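Local coordinates for sigma-54 interaction domain protein (Enterococcus faecalis, PDB 3GDW), which is of unknown function but carries the mannose-type phosphotransferase IIA domain of a longer protein that probably binds ATP and DNA, at residues B[56-59]-B[60-63]; B[110-113]-B[114-118]. All blocks are in the same frame, centred on the assembly; numbering follows the deposited sequence. Where two conformers were deposited one is given.

Contact 1 (B[56-59]-B[60-63])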
loop_
_atom_site.group_PDB
_atom_site.type_symbol
_atom_site.label_atom_id
_atom_site.label_comp_id
_atom_site.label_asym_id
_atom_site.label_seq_id
_atom_site.Cartn_x
_atom_site.Cartn_y
_atom_site.Cartn_z
ATOM N N ILE B 56 16.261 -10.320 17.054
ATOM C CA ILE B 56 17.221 -11.040 17.908
ATOM C C ILE B 56 16.795 -11.045 19.382
ATOM O O ILE B 56 16.863 -12.081 20.056
ATOM C CB ILE B 56 18.675 -10.514 17.721
ATOM C CG1 ILE B 56 19.262 -11.083 16.420
ATOM C CG2 ILE B 56 19.540 -10.838 18.956
ATOM C CD1 ILE B 56 20.763 -10.836 16.179
ATOM N N THR B 57 16.339 -9.890 19.856
ATOM C CA THR B 57 15.786 -9.734 21.196
ATOM C C THR B 57 14.639 -10.703 21.452
ATOM O O THR B 57 14.626 -11.406 22.453
ATOM C CB THR B 57 15.256 -8.292 21.392
ATOM O OG1 THR B 57 16.358 -7.376 21.346
ATOM C CG2 THR B 57 14.523 -8.146 22.718
ATOM N N GLN B 58 13.681 -10.728 20.532
ATOM C CA GLN B 58 12.440 -11.464 20.726
ATOM C C GLN B 58 12.487 -12.880 20.158
ATOM O O GLN B 58 11.437 -13.510 19.991
ATOM C CB GLN B 58 11.298 -10.708 20.071
ATOM C CG GLN B 58 11.266 -9.238 20.377
ATOM C CD GLN B 58 10.019 -8.581 19.819
ATOM O OE1 GLN B 58 9.576 -8.895 18.719
ATOM N NE2 GLN B 58 9.438 -7.666 20.589
ATOM N N LYS B 59 13.687 -13.378 19.864
ATOM C CA LYS B 59 13.860 -14.689 19.237
ATOM C C LYS B 59 12.925 -15.766 19.815
ATOM O O LYS B 59 12.253 -16.484 19.062
ATOM C CB LYS B 59 15.315 -15.151 19.332
ATOM C CG LYS B 59 15.602 -16.411 18.524
ATOM C CD LYS B 59 17.063 -16.800 18.592
ATOM C CE LYS B 59 17.437 -17.668 17.405
ATOM N NZ LYS B 59 17.710 -16.857 16.182
ATOM N N GLU B 60 12.867 -15.838 21.146
ATOM C CA GLU B 60 12.116 -16.894 21.850
ATOM C C GLU B 60 10.598 -16.790 21.691
ATOM O O GLU B 60 9.883 -17.758 21.943
ATOM C CB GLU B 60 12.486 -16.955 23.347
ATOM C CG GLU B 60 13.989 -16.892 23.685
ATOM C CD GLU B 60 14.871 -17.806 22.819
ATOM O OE1 GLU B 60 14.403 -18.892 22.387
ATOM O OE2 GLU B 60 16.046 -17.425 22.578
ATOM N N SER B 61 10.115 -15.622 21.281
ATOM C CA SER B 61 8.683 -15.403 21.063
ATOM C C SER B 61 8.304 -15.518 19.574
ATOM O O SER B 61 7.144 -15.344 19.193
ATOM C CB SER B 61 8.265 -14.044 21.625
ATOM O OG SER B 61 8.997 -12.999 21.001
ATOM N N LEU B 62 9.299 -15.818 18.747
ATOM C CA LEU B 62 9.123 -15.888 17.307
ATOM C C LEU B 62 9.404 -17.316 16.812
ATOM O O LEU B 62 9.957 -17.514 15.720
ATOM C CB LEU B 62 10.023 -14.849 16.615
ATOM C CG LEU B 62 9.769 -13.362 16.937
ATOM C CD1 LEU B 62 10.928 -12.477 16.492
ATOM C CD2 LEU B 62 8.467 -12.869 16.316
ATOM N N ASN B 63 8.978 -18.293 17.617
ATOM C CA ASN B 63 9.132 -19.728 17.329
ATOM C C ASN B 63 8.383 -20.227 16.105
ATOM O O ASN B 63 8.712 -21.291 15.577
ATOM C CB ASN B 63 8.669 -20.603 18.505
ATOM C CG ASN B 63 8.965 -19.994 19.843
ATOM O OD1 ASN B 63 8.289 -19.060 20.277
ATOM N ND2 ASN B 63 9.955 -20.539 20.526
#
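Glu60 meets Lys59 side chain to side chain: the two chains run at a slant to one another, and carboxylate OE2 of Glu60 comes 4.0 Å from CB of Lys59 and a little farther from its CD. The charged ends stay apart, with NZ of Lys59 6.6 Å from OE2 of Glu60. The ammonium group instead bonds to the carbonyl oxygen of Thr86, and the lysine side chain also touches Ile88, so it reaches from this turn to the end of helix 78-86 and the loop after it. Ser61 makes the double grip of the contact. Its backbone N donates to Gln58 O at 2.8 Å, coming from above the carbonyl plane, 42° out of it. Its hydroxyl OG donates to the same oxygen at 2.7 Å, this time in the carbonyl plane and on a lone pair. A chi1 of 59° sets OG between the serine's own N and carbonyl carbon, which turns it back toward Gln58, where OG also lies 3.4 Å from CB of Gln58. The backbone bond, from i+3 to i, belongs to a short 3-10 turn that follows helix 44-57 and leads the chain toward strand 66-70 of the parallel sheet; Gln58 is the first residue to leave helical backbone angles. Leu62 repeats the spacing one residue on, its N donating to Lys59 O at 3.0 Å from well above the carbonyl plane. The buried Leu62 side chain lies on the inner side of a turn that is otherwise at the surface: CB points toward the preceding residues, CG lies 3.5 Å from Gln58 O, and methyl CD1 approaches Gln58 CB at 4.0 Å. Asn63 then carries the chain away from the turn, its side chain resting on Ala3 near the N terminus.

Contact 2 (B[110-113]-B[114-118])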
loop_
_atom_site.group_PDB
_atom_site.type_symbol
_atom_site.label_atom_id
_atom_site.label_comp_id
_atom_site.label_asym_id
_atom_site.label_seq_id
_atom_site.Cartn_x
_atom_site.Cartn_y
_atom_site.Cartn_z
ATOM N N VAL B 110 -4.826 -14.931 15.672
ATOM C CA VAL B 110 -5.611 -16.113 16.047
ATOM C C VAL B 110 -4.806 -17.405 15.879
ATOM O O VAL B 110 -5.368 -18.500 15.890
ATOM C CB VAL B 110 -6.995 -16.178 15.345
ATOM C CG1 VAL B 110 -7.804 -14.947 15.697
ATOM C CG2 VAL B 110 -6.856 -16.304 13.834
ATOM N N GLY B 111 -3.491 -17.263 15.709
ATOM C CA GLY B 111 -2.582 -18.418 15.669
ATOM C C GLY B 111 -2.449 -19.191 14.359
ATOM O O GLY B 111 -1.933 -20.294 14.366
ATOM N N ARG B 112 -2.896 -18.622 13.238
ATOM C CA ARG B 112 -2.691 -19.252 11.923
ATOM C C ARG B 112 -1.201 -19.328 11.590
ATOM O O ARG B 112 -0.443 -18.452 11.977
ATOM C CB ARG B 112 -3.445 -18.509 10.811
ATOM C CG ARG B 112 -4.915 -18.192 11.120
ATOM C CD ARG B 112 -5.832 -19.413 11.103
ATOM N NE ARG B 112 -6.129 -19.879 9.737
ATOM C CZ ARG B 112 -6.785 -19.180 8.804
ATOM N NH1 ARG B 112 -6.985 -19.709 7.603
ATOM N NH2 ARG B 112 -7.241 -17.954 9.047
ATOM N N SER B 113 -0.789 -20.372 10.872
ATOM C CA SER B 113 0.630 -20.594 10.555
ATOM C C SER B 113 1.127 -19.588 9.509
ATOM O O SER B 113 0.323 -18.999 8.774
ATOM C CB SER B 113 0.842 -22.015 10.027
ATOM O OG SER B 113 0.254 -22.169 8.738
ATOM N N LEU B 114 2.447 -19.405 9.446
ATOM C CA LEU B 114 3.088 -18.554 8.442
ATOM C C LEU B 114 2.649 -18.928 7.022
ATOM O O LEU B 114 2.381 -18.053 6.191
ATOM C CB LEU B 114 4.621 -18.671 8.565
ATOM C CG LEU B 114 5.522 -17.767 7.699
ATOM C CD1 LEU B 114 5.190 -16.250 7.781
ATOM C CD2 LEU B 114 6.987 -18.012 8.036
ATOM N N GLU B 115 2.589 -20.233 6.761
ATOM C CA GLU B 115 2.201 -20.775 5.463
ATOM C C GLU B 115 0.746 -20.479 5.098
ATOM O O GLU B 115 0.464 -20.134 3.960
ATOM C CB GLU B 115 2.482 -22.295 5.404
ATOM C CG GLU B 115 3.976 -22.643 5.318
ATOM C CD GLU B 115 4.737 -22.532 6.655
ATOM O OE1 GLU B 115 5.955 -22.242 6.610
ATOM O OE2 GLU B 115 4.149 -22.726 7.746
ATOM N N ASP B 116 -0.150 -20.610 6.076
ATOM C CA ASP B 116 -1.583 -20.348 5.904
ATOM C C ASP B 116 -1.834 -18.861 5.637
ATOM O O ASP B 116 -2.652 -18.500 4.784
ATOM C CB ASP B 116 -2.340 -20.840 7.151
ATOM C CG ASP B 116 -3.852 -20.800 6.993
ATOM O OD1 ASP B 116 -4.347 -20.353 5.942
ATOM O OD2 ASP B 116 -4.555 -21.216 7.938
ATOM N N ILE B 117 -1.104 -18.003 6.354
ATOM C CA ILE B 117 -1.174 -16.571 6.180
ATOM C C ILE B 117 -0.642 -16.174 4.805
ATOM O O ILE B 117 -1.272 -15.390 4.090
ATOM C CB ILE B 117 -0.399 -15.787 7.282
ATOM C CG1 ILE B 117 -1.030 -16.019 8.669
ATOM C CG2 ILE B 117 -0.398 -14.283 6.917
ATOM C CD1 ILE B 117 -0.131 -15.559 9.871
ATOM N N TYR B 118 0.509 -16.737 4.439
ATOM C CA TYR B 118 1.152 -16.443 3.153
ATOM C C TYR B 118 0.245 -16.822 1.974
ATOM O O TYR B 118 0.154 -16.074 0.990
ATOM C CB TYR B 118 2.496 -17.184 3.054
ATOM C CG TYR B 118 3.354 -16.779 1.847
ATOM C CD1 TYR B 118 4.206 -15.689 1.921
ATOM C CD2 TYR B 118 3.331 -17.520 0.655
ATOM C CE1 TYR B 118 5.000 -15.306 0.841
ATOM C CE2 TYR B 118 4.123 -17.143 -0.439
ATOM C CZ TYR B 118 4.958 -16.047 -0.331
ATOM O OH TYR B 118 5.759 -15.652 -1.371
HETATM O O HOH W 1 -2.855 -21.983 10.340
#
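Arg112 and Asp116 form a salt bridge at the start of helix 114-135, beside the N-cap made by Ser113. Their flat groups are far from coplanar: the guanidinium and carboxylate planes stand 77° apart, and a single oxygen, OD2 of Asp116, takes both contacts obliquely. NE of Arg112 lies 2.7 Å from OD2 of Asp116 and NH1 of Arg112 2.9 Å from it, each a weak hydrogen bond because the N-H groups aim poorly. Bends at chi2 and chi3 bring the guanidinium alongside the Asp116 carboxylate. Asp116 reaches it with CG anti to its backbone N, chi1 -172°; a second conformer of Asp116 was also deposited, so the bridge may not be held all the time. The N-cap acts on the backbone of Asp116: Ser113 OG accepts from Asp116 N at 3.1 Å and also lies 3.3 Å from Asp116 CB. Just ahead, Gly111, with positive phi, is the C-prime residue of the Schellman motif that ends helix 98-109. Ile117 N closes the first helical turn on Ser113 O, while Ile117 CG1 comes within 3.3 Å of Ser113 O and 4.1 Å of Arg112 CB. The isoleucine also packs on Met107 and Ala108 of helix 98-109. In the same Asp116 conformer one water joins the two segments, accepting from Ser113 N at 2.7 Å and donating to Asp116 OD2 at 3.0 Å.

How the contacts relate
From the N terminus, contact 1 comes first, closing the short turn after helix 44-57, within 58-62, on the way to strand 66-70. That strand, helix 78-86, strand 90-93 and helix 98-109 follow before contact 2 at 110-118 joins helix 98-109 to helix 114-135. The two contacts therefore lie in series, neither enclosing nor crossing the other. The centres of contact 1 and contact 2 are about 17 Å apart; the nearest atoms of contact 1 and contact 2 are about 8 Å apart, without touching. Strand 66-70 links them: contact 1 leads into it, and Leu114 and Ile117 of contact 2 pack on its Leu67. Tyr118 then carries contact 2 to Gln132 and Phe133 of the second subunit.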